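Local structure of heat shock protein, putative (Plasmodium falciparum, 1Y6Z) at residues G55-E60 and F154-K159; L158-V163 and E236-F241; Y179-G184 and N228-F233; D189-I194 and K250-E255. The protein probably serves as an ATP-dependent chaperone of the heat shock protein 90 family that binds unfolded proteins, this chain being its middle domain. One frame throughout, in Å; residues are numbered along the deposited sequence.

Contact 1 (G55-E60 and F154-K159); sequences GSLPWE and FGKYLK
The hydroxyl of Tyr157 is hydrogen-bonded to the backbone O of Met65 and at the same time brushes Leu57, whose CD1 lies 4.0 Å from the Tyr157 OH. This methyl comes to the edge of the tyrosine ring, near its plane, at 3.9 Å between Leu57 CD1 and Tyr157 CE1. With CG of Leu57 anti to its backbone N (chi1 -164°), the two branches part ways: CD1 is left between the two aromatic rings, 4.0 Å from Phe154 CE2, while CD2 goes to the end of Lys156, meeting NZ at 4.0 Å. A forked leucine suits a place that must serve several neighbours. In the Hsp90 middle domain, this joins the loop following strand 47-53 of the five-stranded sheet to the long helix 145-164. Phe154 projects from the helix with its rim foremost. Its CZ is 3.5 Å from Ser56 O, which lies near the ring plane, where the slightly positive C-H edge of an aromatic suits a carbonyl oxygen. Pro58 also reaches that edge in plane, its CD 4.0 Å from Phe154 CE2, and its rigid ring gives a compact apolar surface. Phe96 stacks on Phe154 and meets Tyr157 obliquely, while Asp31 takes the Ser56 hydroxyl. Lys156, extended beyond CG, crosses Leu57 at about a right angle and so carries its NZ to Leu57 CD2 at the partly exposed rim.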
loop_
_atom_site.group_PDB
_atom_site.type_symbol
_atom_site.label_atom_id
_atom_site.label_comp_id
_atom_site.label_asym_id
_atom_site.label_seq_id
_atom_site.Cartn_x
_atom_site.Cartn_y
_atom_site.Cartn_z
ATOM N N GLY B 55 -23.425 -4.052 1.708
ATOM C CA GLY B 55 -23.931 -3.358 2.901
ATOM C C GLY B 55 -24.187 -4.198 4.147
ATOM O O GLY B 55 -24.296 -3.646 5.259
ATOM N N SER B 56 -24.339 -5.516 3.956
ATOM C CA SER B 56 -24.684 -6.430 5.010
ATOM C C SER B 56 -24.197 -7.805 4.586
ATOM O O SER B 56 -23.827 -8.007 3.424
ATOM C CB SER B 56 -26.204 -6.446 5.296
ATOM O OG SER B 56 -26.935 -6.881 4.164
ATOM N N LEU B 57 -24.223 -8.773 5.496
ATOM C CA LEU B 57 -23.688 -10.104 5.173
ATOM C C LEU B 57 -24.473 -10.744 4.013
ATOM O O LEU B 57 -25.727 -10.805 4.081
ATOM C CB LEU B 57 -23.680 -10.949 6.443
ATOM C CG LEU B 57 -22.888 -12.231 6.573
ATOM C CD1 LEU B 57 -21.359 -11.988 6.234
ATOM C CD2 LEU B 57 -23.110 -12.821 7.993
ATOM N N PRO B 58 -23.793 -11.184 2.915
ATOM C CA PRO B 58 -24.577 -11.873 1.892
ATOM C C PRO B 58 -25.303 -13.088 2.491
ATOM O O PRO B 58 -24.834 -13.660 3.465
ATOM C CB PRO B 58 -23.519 -12.342 0.881
ATOM C CG PRO B 58 -22.408 -11.318 0.997
ATOM C CD PRO B 58 -22.387 -10.968 2.472
ATOM N N TRP B 59 -26.440 -13.458 1.915
ATOM C CA TRP B 59 -27.236 -14.552 2.493
ATOM C C TRP B 59 -26.479 -15.879 2.363
ATOM O O TRP B 59 -26.522 -16.727 3.270
ATOM C CB TRP B 59 -28.670 -14.593 1.862
ATOM C CG TRP B 59 -29.463 -13.350 2.293
ATOM C CD1 TRP B 59 -29.737 -12.240 1.556
ATOM C CD2 TRP B 59 -29.893 -13.060 3.624
ATOM N NE1 TRP B 59 -30.384 -11.294 2.348
ATOM C CE2 TRP B 59 -30.479 -11.789 3.620
ATOM C CE3 TRP B 59 -29.846 -13.778 4.828
ATOM C CZ2 TRP B 59 -31.000 -11.203 4.788
ATOM C CZ3 TRP B 59 -30.388 -13.216 5.982
ATOM C CH2 TRP B 59 -30.991 -11.947 5.947
ATOM N N GLU B 60 -25.756 -16.066 1.264
ATOM C CA GLU B 60 -24.836 -17.213 1.133
ATOM C C GLU B 60 -23.864 -17.369 2.326
ATOM O O GLU B 60 -23.345 -18.458 2.551
ATOM C CB GLU B 60 -23.965 -17.104 -0.130
ATOM C CG GLU B 60 -24.703 -17.030 -1.431
ATOM C CD GLU B 60 -25.019 -15.590 -1.837
ATOM O OE1 GLU B 60 -24.697 -14.684 -1.059
ATOM O OE2 GLU B 60 -25.606 -15.360 -2.918
ATOM N N PHE B 154 -17.851 -7.422 8.654
ATOM C CA PHE B 154 -16.860 -8.152 7.879
ATOM C C PHE B 154 -15.472 -8.244 8.526
ATOM O O PHE B 154 -14.595 -8.930 8.025
ATOM C CB PHE B 154 -16.718 -7.523 6.478
ATOM C CG PHE B 154 -17.974 -7.527 5.689
ATOM C CD1 PHE B 154 -18.608 -6.308 5.363
ATOM C CD2 PHE B 154 -18.530 -8.740 5.219
ATOM C CE1 PHE B 154 -19.831 -6.262 4.589
ATOM C CE2 PHE B 154 -19.764 -8.733 4.445
ATOM C CZ PHE B 154 -20.420 -7.469 4.146
ATOM N N GLY B 155 -15.310 -7.613 9.689
ATOM C CA GLY B 155 -14.050 -7.703 10.459
ATOM C C GLY B 155 -13.590 -9.115 10.760
ATOM O O GLY B 155 -12.389 -9.346 10.819
ATOM N N LYS B 156 -14.537 -10.064 10.977
ATOM C CA LYS B 156 -14.162 -11.447 11.188
ATOM C C LYS B 156 -13.388 -11.989 9.996
ATOM O O LYS B 156 -12.437 -12.765 10.173
ATOM C CB LYS B 156 -15.402 -12.328 11.469
ATOM C CG LYS B 156 -16.518 -12.176 10.386
ATOM C CD LYS B 156 -17.837 -12.828 10.885
ATOM C CE LYS B 156 -18.738 -13.140 9.687
ATOM N NZ LYS B 156 -20.010 -13.905 10.193
ATOM N N TYR B 157 -13.771 -11.565 8.773
ATOM C CA TYR B 157 -13.076 -12.059 7.553
ATOM C C TYR B 157 -11.634 -11.529 7.503
ATOM O O TYR B 157 -10.730 -12.222 7.115
ATOM C CB TYR B 157 -13.835 -11.666 6.281
ATOM C CG TYR B 157 -15.081 -12.467 6.163
ATOM C CD1 TYR B 157 -16.307 -11.928 6.500
ATOM C CD2 TYR B 157 -15.019 -13.791 5.792
ATOM C CE1 TYR B 157 -17.498 -12.736 6.393
ATOM C CE2 TYR B 157 -16.211 -14.612 5.666
ATOM C CZ TYR B 157 -17.415 -14.083 5.962
ATOM O OH TYR B 157 -18.575 -14.895 5.935
ATOM N N LEU B 158 -11.478 -10.290 7.879
ATOM C CA LEU B 158 -10.121 -9.679 7.864
ATOM C C LEU B 158 -9.217 -10.405 8.853
ATOM O O LEU B 158 -8.060 -10.710 8.543
ATOM C CB LEU B 158 -10.257 -8.206 8.170
ATOM C CG LEU B 158 -10.534 -7.296 6.965
ATOM C CD1 LEU B 158 -11.873 -7.591 6.228
ATOM C CD2 LEU B 158 -10.472 -5.809 7.442
ATOM N N LYS B 159 -9.798 -10.794 10.009
ATOM C CA LYS B 159 -9.058 -11.517 11.086
ATOM C C LYS B 159 -8.599 -12.834 10.559
ATOM O O LYS B 159 -7.453 -13.201 10.762
ATOM C CB LYS B 159 -9.911 -11.657 12.341
ATOM C CG LYS B 159 -9.962 -10.374 13.174
ATOM C CD LYS B 159 -11.107 -10.441 14.205
ATOM C CE LYS B 159 -11.377 -9.101 14.851
ATOM N NZ LYS B 159 -12.760 -9.234 15.524
#

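Contact 2 (L158-V163 and E236-F241); sequences LKIGVV and EPIDEF
Lys159 and Ile238 bring two helices together in the middle domain: the short axes of 158-163 and 237-241 approach to 9.0 Å and run the same general way, 36° apart. The tight spot is at this pair. Ile238 CG2 presses to 3.4 Å from Lys159 CB, closer than carbons usually come, and the two side chains cross at about a right angle. A branched isoleucine suits the place because its other arm, ending in CD1, reaches 4.1 Å from Ile160 CD1, with Met65 touching both residues. Further along, the contact turns to the solvent side at Val163 and Phe241, both exposed. There Val163 CG2 lies 3.4 Å from Phe241 O and 3.9 Å from Phe241 CB, but the phenyl ring leads away from helix 145-164. Polar chemistry enters through Lys159, whose long chain passes Ile238 to form a salt bridge with Asp239 in the first turn of the other helix. Asp239 also accepts from Leu235 N through OD2, and the nearby helix start would probably favour its negative charge. OD1 is left for the lysine, which meets it nearly along the C-O axis, 2.8 Å from Lys159 NZ to Asp239 OD1.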
loop_
_atom_site.group_PDB
_atom_site.type_symbol
_atom_site.label_atom_id
_atom_site.label_comp_id
_atom_site.label_asym_id
_atom_site.label_seq_id
_atom_site.Cartn_x
_atom_site.Cartn_y
_atom_site.Cartn_z
ATOM N N LEU B 158 -11.478 -10.290 7.879
ATOM C CA LEU B 158 -10.121 -9.679 7.864
ATOM C C LEU B 158 -9.217 -10.405 8.853
ATOM O O LEU B 158 -8.060 -10.710 8.543
ATOM C CB LEU B 158 -10.257 -8.206 8.170
ATOM C CG LEU B 158 -10.534 -7.296 6.965
ATOM C CD1 LEU B 158 -11.873 -7.591 6.228
ATOM C CD2 LEU B 158 -10.472 -5.809 7.442
ATOM N N LYS B 159 -9.798 -10.794 10.009
ATOM C CA LYS B 159 -9.058 -11.517 11.086
ATOM C C LYS B 159 -8.599 -12.834 10.559
ATOM O O LYS B 159 -7.453 -13.201 10.762
ATOM C CB LYS B 159 -9.911 -11.657 12.341
ATOM C CG LYS B 159 -9.962 -10.374 13.174
ATOM C CD LYS B 159 -11.107 -10.441 14.205
ATOM C CE LYS B 159 -11.377 -9.101 14.851
ATOM N NZ LYS B 159 -12.760 -9.234 15.524
ATOM N N ILE B 160 -9.476 -13.512 9.797
ATOM C CA ILE B 160 -9.092 -14.767 9.096
ATOM C C ILE B 160 -8.019 -14.495 8.029
ATOM O O ILE B 160 -7.082 -15.278 7.884
ATOM C CB ILE B 160 -10.314 -15.481 8.511
ATOM C CG1 ILE B 160 -11.154 -16.092 9.638
ATOM C CG2 ILE B 160 -9.914 -16.619 7.485
ATOM C CD1 ILE B 160 -12.608 -16.146 9.238
ATOM N N GLY B 161 -8.155 -13.388 7.300
ATOM C CA GLY B 161 -7.107 -12.981 6.349
ATOM C C GLY B 161 -5.709 -12.877 6.973
ATOM O O GLY B 161 -4.715 -13.334 6.373
ATOM N N VAL B 162 -5.648 -12.261 8.149
ATOM C CA VAL B 162 -4.398 -12.163 8.955
ATOM C C VAL B 162 -3.790 -13.567 9.240
ATOM O O VAL B 162 -2.544 -13.765 9.147
ATOM C CB VAL B 162 -4.629 -11.408 10.292
ATOM C CG1 VAL B 162 -3.375 -11.517 11.199
ATOM C CG2 VAL B 162 -5.037 -9.935 10.054
ATOM N N VAL B 163 -4.655 -14.516 9.614
ATOM C CA VAL B 163 -4.259 -15.935 9.808
ATOM C C VAL B 163 -3.820 -16.572 8.491
ATOM O O VAL B 163 -2.729 -17.192 8.391
ATOM C CB VAL B 163 -5.456 -16.760 10.435
ATOM C CG1 VAL B 163 -5.090 -18.252 10.671
ATOM C CG2 VAL B 163 -5.929 -16.115 11.714
ATOM N N GLU B 236 -12.894 -14.036 20.951
ATOM C CA GLU B 236 -13.276 -15.297 20.351
ATOM C C GLU B 236 -12.168 -16.057 19.692
ATOM O O GLU B 236 -11.066 -15.482 19.456
ATOM C CB GLU B 236 -14.443 -15.122 19.405
ATOM C CG GLU B 236 -14.176 -14.376 18.109
ATOM C CD GLU B 236 -15.483 -14.296 17.307
ATOM O OE1 GLU B 236 -16.100 -13.197 17.351
ATOM O OE2 GLU B 236 -15.902 -15.369 16.733
ATOM N N PRO B 237 -12.450 -17.322 19.315
ATOM C CA PRO B 237 -11.322 -18.054 18.751
ATOM C C PRO B 237 -10.800 -17.271 17.561
ATOM O O PRO B 237 -9.610 -17.369 17.278
ATOM C CB PRO B 237 -11.937 -19.382 18.304
ATOM C CG PRO B 237 -13.183 -19.523 19.177
ATOM C CD PRO B 237 -13.692 -18.125 19.291
ATOM N N ILE B 238 -11.668 -16.510 16.889
ATOM C CA ILE B 238 -11.198 -15.720 15.702
ATOM C C ILE B 238 -10.266 -14.576 16.121
ATOM O O ILE B 238 -9.178 -14.489 15.547
ATOM C CB ILE B 238 -12.270 -15.239 14.678
ATOM C CG1 ILE B 238 -12.749 -16.400 13.791
ATOM C CG2 ILE B 238 -11.619 -14.326 13.643
ATOM C CD1 ILE B 238 -14.076 -16.158 13.038
ATOM N N ASP B 239 -10.682 -13.760 17.095
ATOM C CA ASP B 239 -9.787 -12.786 17.770
ATOM C C ASP B 239 -8.519 -13.541 18.170
ATOM O O ASP B 239 -7.378 -13.127 17.877
ATOM C CB ASP B 239 -10.396 -12.145 19.021
ATOM C CG ASP B 239 -11.506 -11.173 18.736
ATOM O OD1 ASP B 239 -11.819 -10.883 17.542
ATOM O OD2 ASP B 239 -12.101 -10.645 19.712
ATOM N N GLU B 240 -8.735 -14.689 18.810
ATOM C CA GLU B 240 -7.669 -15.543 19.314
ATOM C C GLU B 240 -6.718 -16.093 18.248
ATOM O O GLU B 240 -5.514 -15.943 18.387
ATOM C CB GLU B 240 -8.267 -16.647 20.212
ATOM C CG GLU B 240 -7.271 -17.363 21.112
ATOM C CD GLU B 240 -6.757 -16.485 22.241
ATOM O OE1 GLU B 240 -5.510 -16.421 22.411
ATOM O OE2 GLU B 240 -7.597 -15.861 22.956
ATOM N N PHE B 241 -7.237 -16.692 17.167
ATOM C CA PHE B 241 -6.344 -17.113 16.072
ATOM C C PHE B 241 -5.689 -15.945 15.372
ATOM O O PHE B 241 -4.599 -16.104 14.816
ATOM C CB PHE B 241 -7.045 -17.953 15.012
ATOM C CG PHE B 241 -7.286 -19.368 15.433
ATOM C CD1 PHE B 241 -6.213 -20.249 15.611
ATOM C CD2 PHE B 241 -8.585 -19.821 15.665
ATOM C CE1 PHE B 241 -6.421 -21.572 16.027
ATOM C CE2 PHE B 241 -8.816 -21.151 16.070
ATOM C CZ PHE B 241 -7.724 -22.030 16.253
#

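Contact 3 (Y179-G184 and N228-F233); sequences YSINSG and NYDVLF
Ser180 and Leu232 form a single antiparallel bridge, a non-hydrogen-bonded pair flanked by Phe233 N to Tyr179 O (2.7 Å, N-H...O 165°) and the more bent Ile181 N to Val231 O (3.1 Å). A water extends the pairing by accepting from Tyr179 N and donating to Phe233 O. The loop 179-184 thus lines an edge strand, 231-234, of the small parallel sheet in the middle domain. Asp230 does most of the polar work. A chi1 of -162° swings its carboxylate opposite its own amide nitrogen and over to the loop, where Ser180 OG donates to the syn lone pair of Asp230 OD2 at 2.6 Å. The other oxygen, OD1, accepts from Asn182 N at 3.0 Å and from its own neighbour Val231 N, the two arriving from opposite faces of the carboxylate. Asn182 lays its amide over this group, the planes only 9° apart. Phe233 spreads its ring beneath the serine backbone, Ser180 CA standing 4.0 Å above the ring centre, and Ile181 CG1 crosses to within 3.8 Å of Phe233 CZ. Ile181 CD1 also packs on Val231 CB. Ser180 N donates to Ser183 OG, and a weak return bond runs from Ser183 N to Ser180 OG. An aspartate suits this place beside the strand because its two oxygens can gather backbone and hydroxyl donors together, probably fixing the loop's course and favouring the charged form of the acid.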
loop_
_atom_site.group_PDB
_atom_site.type_symbol
_atom_site.label_atom_id
_atom_site.label_comp_id
_atom_site.label_asym_id
_atom_site.label_seq_id
_atom_site.Cartn_x
_atom_site.Cartn_y
_atom_site.Cartn_z
ATOM N N TYR B 179 -10.959 -4.320 21.315
ATOM C CA TYR B 179 -11.153 -3.574 22.545
ATOM C C TYR B 179 -9.879 -3.759 23.344
ATOM O O TYR B 179 -9.227 -4.780 23.212
ATOM C CB TYR B 179 -12.364 -4.141 23.307
ATOM C CG TYR B 179 -13.683 -3.645 22.753
ATOM C CD1 TYR B 179 -14.586 -4.511 22.123
ATOM C CD2 TYR B 179 -13.979 -2.295 22.780
ATOM C CE1 TYR B 179 -15.804 -4.018 21.593
ATOM C CE2 TYR B 179 -15.174 -1.796 22.264
ATOM C CZ TYR B 179 -16.082 -2.652 21.676
ATOM O OH TYR B 179 -17.257 -2.106 21.157
ATOM N N SER B 180 -9.549 -2.782 24.191
ATOM C CA SER B 180 -8.409 -2.929 25.079
ATOM C C SER B 180 -8.796 -2.375 26.446
ATOM O O SER B 180 -9.931 -1.902 26.609
ATOM C CB SER B 180 -7.213 -2.175 24.536
ATOM O OG SER B 180 -7.433 -0.787 24.633
ATOM N N ILE B 181 -7.859 -2.401 27.402
ATOM C CA ILE B 181 -8.077 -1.725 28.705
ATOM C C ILE B 181 -8.284 -0.214 28.523
ATOM O O ILE B 181 -9.204 0.359 29.102
ATOM C CB ILE B 181 -6.909 -1.981 29.708
ATOM C CG1 ILE B 181 -6.647 -3.505 29.889
ATOM C CG2 ILE B 181 -7.171 -1.230 31.038
ATOM C CD1 ILE B 181 -5.358 -3.904 30.740
ATOM N N ASN B 182 -7.432 0.439 27.732
ATOM C CA ASN B 182 -7.522 1.881 27.620
ATOM C C ASN B 182 -8.496 2.426 26.591
ATOM O O ASN B 182 -8.764 3.625 26.598
ATOM C CB ASN B 182 -6.150 2.507 27.436
ATOM C CG ASN B 182 -5.188 2.111 28.527
ATOM O OD1 ASN B 182 -3.968 2.216 28.350
ATOM N ND2 ASN B 182 -5.720 1.599 29.646
ATOM N N SER B 183 -9.038 1.550 25.727
ATOM C CA SER B 183 -9.803 1.990 24.542
ATOM C C SER B 183 -11.219 2.532 24.816
ATOM O O SER B 183 -11.726 3.386 24.063
ATOM C CB SER B 183 -9.870 0.864 23.506
ATOM O OG SER B 183 -10.908 -0.047 23.817
ATOM N N GLY B 184 -11.879 2.028 25.848
ATOM C CA GLY B 184 -13.215 2.535 26.191
ATOM C C GLY B 184 -14.303 1.731 25.526
ATOM O O GLY B 184 -14.136 0.531 25.330
ATOM N N ASN B 228 1.233 0.002 33.728
ATOM C CA ASN B 228 0.372 0.900 32.953
ATOM C C ASN B 228 0.452 0.614 31.447
ATOM O O ASN B 228 0.425 1.533 30.615
ATOM C CB ASN B 228 0.744 2.355 33.227
ATOM C CG ASN B 228 0.410 2.778 34.661
ATOM O OD1 ASN B 228 -0.763 2.892 35.021
ATOM N ND2 ASN B 228 1.446 2.955 35.490
ATOM N N TYR B 229 0.645 -0.647 31.103
ATOM C CA TYR B 229 0.671 -1.037 29.680
ATOM C C TYR B 229 -0.776 -1.285 29.231
ATOM O O TYR B 229 -1.604 -1.769 30.030
ATOM C CB TYR B 229 1.538 -2.274 29.463
ATOM C CG TYR B 229 3.038 -2.069 29.607
ATOM C CD1 TYR B 229 3.586 -0.793 29.822
ATOM C CD2 TYR B 229 3.907 -3.166 29.542
ATOM C CE1 TYR B 229 4.965 -0.610 29.960
ATOM C CE2 TYR B 229 5.313 -2.998 29.663
ATOM C CZ TYR B 229 5.821 -1.721 29.876
ATOM O OH TYR B 229 7.184 -1.537 30.000
ATOM N N ASP B 230 -1.111 -0.943 27.977
ATOM C CA ASP B 230 -2.399 -1.397 27.453
ATOM C C ASP B 230 -2.308 -2.860 27.057
ATOM O O ASP B 230 -1.227 -3.367 26.740
ATOM C CB ASP B 230 -2.905 -0.513 26.286
ATOM C CG ASP B 230 -4.424 -0.679 26.028
ATOM O OD1 ASP B 230 -5.125 -1.261 26.872
ATOM O OD2 ASP B 230 -4.920 -0.190 24.980
ATOM N N VAL B 231 -3.463 -3.526 27.072
ATOM C CA VAL B 231 -3.598 -4.903 26.665
ATOM C C VAL B 231 -4.880 -5.024 25.845
ATOM O O VAL B 231 -5.956 -4.612 26.269
ATOM C CB VAL B 231 -3.728 -5.858 27.873
ATOM C CG1 VAL B 231 -3.973 -7.301 27.431
ATOM C CG2 VAL B 231 -2.462 -5.825 28.687
ATOM N N LEU B 232 -4.756 -5.638 24.675
ATOM C CA LEU B 232 -5.935 -5.886 23.830
ATOM C C LEU B 232 -6.713 -7.085 24.327
ATOM O O LEU B 232 -6.130 -8.010 24.894
ATOM C CB LEU B 232 -5.498 -6.221 22.406
ATOM C CG LEU B 232 -4.479 -5.253 21.828
ATOM C CD1 LEU B 232 -3.817 -5.958 20.597
ATOM C CD2 LEU B 232 -5.222 -3.957 21.544
ATOM N N PHE B 233 -8.011 -7.099 24.048
ATOM C CA PHE B 233 -8.844 -8.245 24.404
ATOM C C PHE B 233 -9.160 -9.170 23.215
ATOM O O PHE B 233 -9.635 -8.713 22.169
ATOM C CB PHE B 233 -10.158 -7.747 25.012
ATOM C CG PHE B 233 -9.995 -6.871 26.247
ATOM C CD1 PHE B 233 -10.926 -5.876 26.522
ATOM C CD2 PHE B 233 -8.919 -7.044 27.126
ATOM C CE1 PHE B 233 -10.790 -5.061 27.669
ATOM C CE2 PHE B 233 -8.766 -6.224 28.271
ATOM C CZ PHE B 233 -9.684 -5.249 28.535
HETATM O O HOH W 1 -11.699 -7.071 21.444
#

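Contact 4 (D189-I194 and K250-E255); sequences DLDSYI and KYKGYE
Leu190 sets its CD1 methyl squarely over the ring of Tyr251, 3.8 Å from the centroid and 6° off the ring normal, a CH-pi contact, while its CB lies 3.5 Å from Tyr251 CE2. The tyrosine comes from a type I' turn, Tyr251 to Tyr254, that leads into strand 256-258 of the three-stranded parallel sheet; helix 190-195 packs against this turn. Positive phi at Lys252 and Gly253 builds it, and glycine adopts such angles easily. On the ring face away from Leu190 sits Lys252 CG, so the phenol is clasped between two aliphatic groups. Ile194 packs beside it. Its CD1 comes to the edge of Tyr251, 3.6 Å from CE2, and equally close to Tyr254 CE1, while CG1 lies over the face of Tyr254. This long arm of the isoleucine thus serves both rings, and the CG2 branch adds a second hold, 3.6 Å from Tyr254 OH. Arg127 of the second subunit also packs on Ile194. At the start of the helix, Asp189 is the N-cap, its OD1 accepting from Ser192 N, and Lys140 forms a salt bridge with its OD2. Asp191 provides the polar link across the contact. Lys252, extended beyond CG, brings its ammonium to this carboxylate as a salt bridge, with a weak bond to OD1. Asp191 OD2 is gripped from opposite faces of its plane, by Tyr251 OH at 2.7 Å and by Lys252 NZ, also at 2.7 Å.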
loop_
_atom_site.group_PDB
_atom_site.type_symbol
_atom_site.label_atom_id
_atom_site.label_comp_id
_atom_site.label_asym_id
_atom_site.label_seq_id
_atom_site.Cartn_x
_atom_site.Cartn_y
_atom_site.Cartn_z
ATOM N N ASP B 189 -7.044 0.206 16.822
ATOM C CA ASP B 189 -6.326 -0.556 15.833
ATOM C C ASP B 189 -4.897 -0.799 16.367
ATOM O O ASP B 189 -4.528 -0.289 17.449
ATOM C CB ASP B 189 -6.399 0.102 14.422
ATOM C CG ASP B 189 -5.771 1.509 14.378
ATOM O OD1 ASP B 189 -5.140 1.926 15.365
ATOM O OD2 ASP B 189 -5.900 2.212 13.347
ATOM N N LEU B 190 -4.125 -1.610 15.679
ATOM C CA LEU B 190 -2.801 -1.939 16.177
ATOM C C LEU B 190 -1.834 -0.724 16.150
ATOM O O LEU B 190 -1.046 -0.505 17.098
ATOM C CB LEU B 190 -2.221 -3.165 15.477
ATOM C CG LEU B 190 -3.031 -4.504 15.575
ATOM C CD1 LEU B 190 -2.330 -5.673 14.780
ATOM C CD2 LEU B 190 -3.273 -4.914 17.039
ATOM N N ASP B 191 -1.888 0.065 15.094
ATOM C CA ASP B 191 -0.929 1.176 14.969
ATOM C C ASP B 191 -1.162 2.218 16.076
ATOM O O ASP B 191 -0.203 2.828 16.565
ATOM C CB ASP B 191 -1.038 1.829 13.596
ATOM C CG ASP B 191 -0.597 0.904 12.458
ATOM O OD1 ASP B 191 -1.089 1.132 11.350
ATOM O OD2 ASP B 191 0.255 -0.020 12.613
ATOM N N SER B 192 -2.408 2.397 16.481
ATOM C CA SER B 192 -2.735 3.306 17.544
ATOM C C SER B 192 -2.239 2.756 18.881
ATOM O O SER B 192 -1.736 3.524 19.698
ATOM C CB SER B 192 -4.221 3.609 17.626
ATOM O OG SER B 192 -4.691 4.252 16.455
ATOM N N TYR B 193 -2.366 1.442 19.069
ATOM C CA TYR B 193 -1.749 0.787 20.216
ATOM C C TYR B 193 -0.253 1.063 20.234
ATOM O O TYR B 193 0.280 1.434 21.277
ATOM C CB TYR B 193 -2.025 -0.721 20.258
ATOM C CG TYR B 193 -1.450 -1.476 21.460
ATOM C CD1 TYR B 193 -2.282 -2.007 22.445
ATOM C CD2 TYR B 193 -0.077 -1.687 21.585
ATOM C CE1 TYR B 193 -1.762 -2.738 23.509
ATOM C CE2 TYR B 193 0.447 -2.365 22.674
ATOM C CZ TYR B 193 -0.388 -2.883 23.628
ATOM O OH TYR B 193 0.194 -3.578 24.686
ATOM N N ILE B 194 0.419 0.803 19.114
ATOM C CA ILE B 194 1.857 1.024 18.999
ATOM C C ILE B 194 2.234 2.468 19.389
ATOM O O ILE B 194 3.177 2.670 20.152
ATOM C CB ILE B 194 2.390 0.701 17.582
ATOM C CG1 ILE B 194 2.393 -0.823 17.361
ATOM C CG2 ILE B 194 3.816 1.302 17.390
ATOM C CD1 ILE B 194 2.631 -1.283 15.932
ATOM N N LYS B 250 5.134 -11.691 13.978
ATOM C CA LYS B 250 5.176 -10.345 14.574
ATOM C C LYS B 250 4.186 -9.409 13.878
ATOM O O LYS B 250 3.471 -9.800 12.943
ATOM C CB LYS B 250 6.604 -9.760 14.502
ATOM C CG LYS B 250 7.715 -10.545 15.286
ATOM C CD LYS B 250 9.033 -9.796 15.144
ATOM C CE LYS B 250 9.997 -10.069 16.279
ATOM N NZ LYS B 250 10.820 -8.856 16.588
ATOM N N TYR B 251 4.158 -8.169 14.339
ATOM C CA TYR B 251 3.411 -7.120 13.666
ATOM C C TYR B 251 4.295 -5.914 13.581
ATOM O O TYR B 251 4.551 -5.245 14.593
ATOM C CB TYR B 251 2.098 -6.762 14.368
ATOM C CG TYR B 251 1.389 -5.598 13.675
ATOM C CD1 TYR B 251 0.761 -5.765 12.412
ATOM C CD2 TYR B 251 1.378 -4.322 14.236
ATOM C CE1 TYR B 251 0.143 -4.693 11.775
ATOM C CE2 TYR B 251 0.751 -3.241 13.593
ATOM C CZ TYR B 251 0.151 -3.461 12.345
ATOM O OH TYR B 251 -0.473 -2.454 11.719
ATOM N N LYS B 252 4.746 -5.631 12.365
ATOM C CA LYS B 252 5.598 -4.488 12.074
ATOM C C LYS B 252 6.792 -4.515 13.031
ATOM O O LYS B 252 7.199 -3.495 13.552
ATOM C CB LYS B 252 4.840 -3.135 12.117
ATOM C CG LYS B 252 3.748 -2.943 11.026
ATOM C CD LYS B 252 3.195 -1.505 10.952
ATOM C CE LYS B 252 2.066 -1.432 9.911
ATOM N NZ LYS B 252 1.154 -0.245 10.061
ATOM N N GLY B 253 7.294 -5.718 13.273
ATOM C CA GLY B 253 8.531 -5.954 14.043
ATOM C C GLY B 253 8.321 -6.150 15.540
ATOM O O GLY B 253 9.283 -6.423 16.262
ATOM N N TYR B 254 7.070 -5.992 15.998
ATOM C CA TYR B 254 6.663 -6.176 17.407
ATOM C C TYR B 254 6.192 -7.578 17.687
ATOM O O TYR B 254 5.431 -8.146 16.924
ATOM C CB TYR B 254 5.536 -5.216 17.778
ATOM C CG TYR B 254 5.965 -3.789 17.747
ATOM C CD1 TYR B 254 5.763 -3.008 16.629
ATOM C CD2 TYR B 254 6.640 -3.232 18.830
ATOM C CE1 TYR B 254 6.185 -1.674 16.592
ATOM C CE2 TYR B 254 7.059 -1.913 18.819
ATOM C CZ TYR B 254 6.841 -1.145 17.691
ATOM O OH TYR B 254 7.259 0.165 17.689
ATOM N N GLU B 255 6.644 -8.131 18.800
ATOM C CA GLU B 255 6.122 -9.379 19.268
ATOM C C GLU B 255 4.756 -9.112 19.883
ATOM O O GLU B 255 4.518 -8.026 20.391
ATOM C CB GLU B 255 7.109 -9.999 20.253
ATOM C CG GLU B 255 8.144 -10.812 19.524
ATOM C CD GLU B 255 9.349 -11.089 20.362
ATOM O OE1 GLU B 255 10.473 -10.808 19.864
ATOM O OE2 GLU B 255 9.171 -11.574 21.517
#

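Overall arrangement
Helix 145-164 ties the first two contacts together: contact 1 holds it to the loop after strand 47-53, contact 2 to helix 237-249, with centres 13 Å apart and Leu158 and Lys159 shared. Contacts 3 and 4, also 13 Å apart, lie around the three-stranded parallel sheet and touch where Tyr193 meets Asp230 and Leu232. Along the chain their segments alternate, as do those of contacts 2 and 4. Strand 231-234 of contact 3 leads directly into helix 237-249 of contact 2, while contacts 1 and 3 are about 25 Å apart between centres. The series thus runs from the five-stranded sheet region through packed helices to the small parallel sheet, joining these parts of the Hsp90 middle domain.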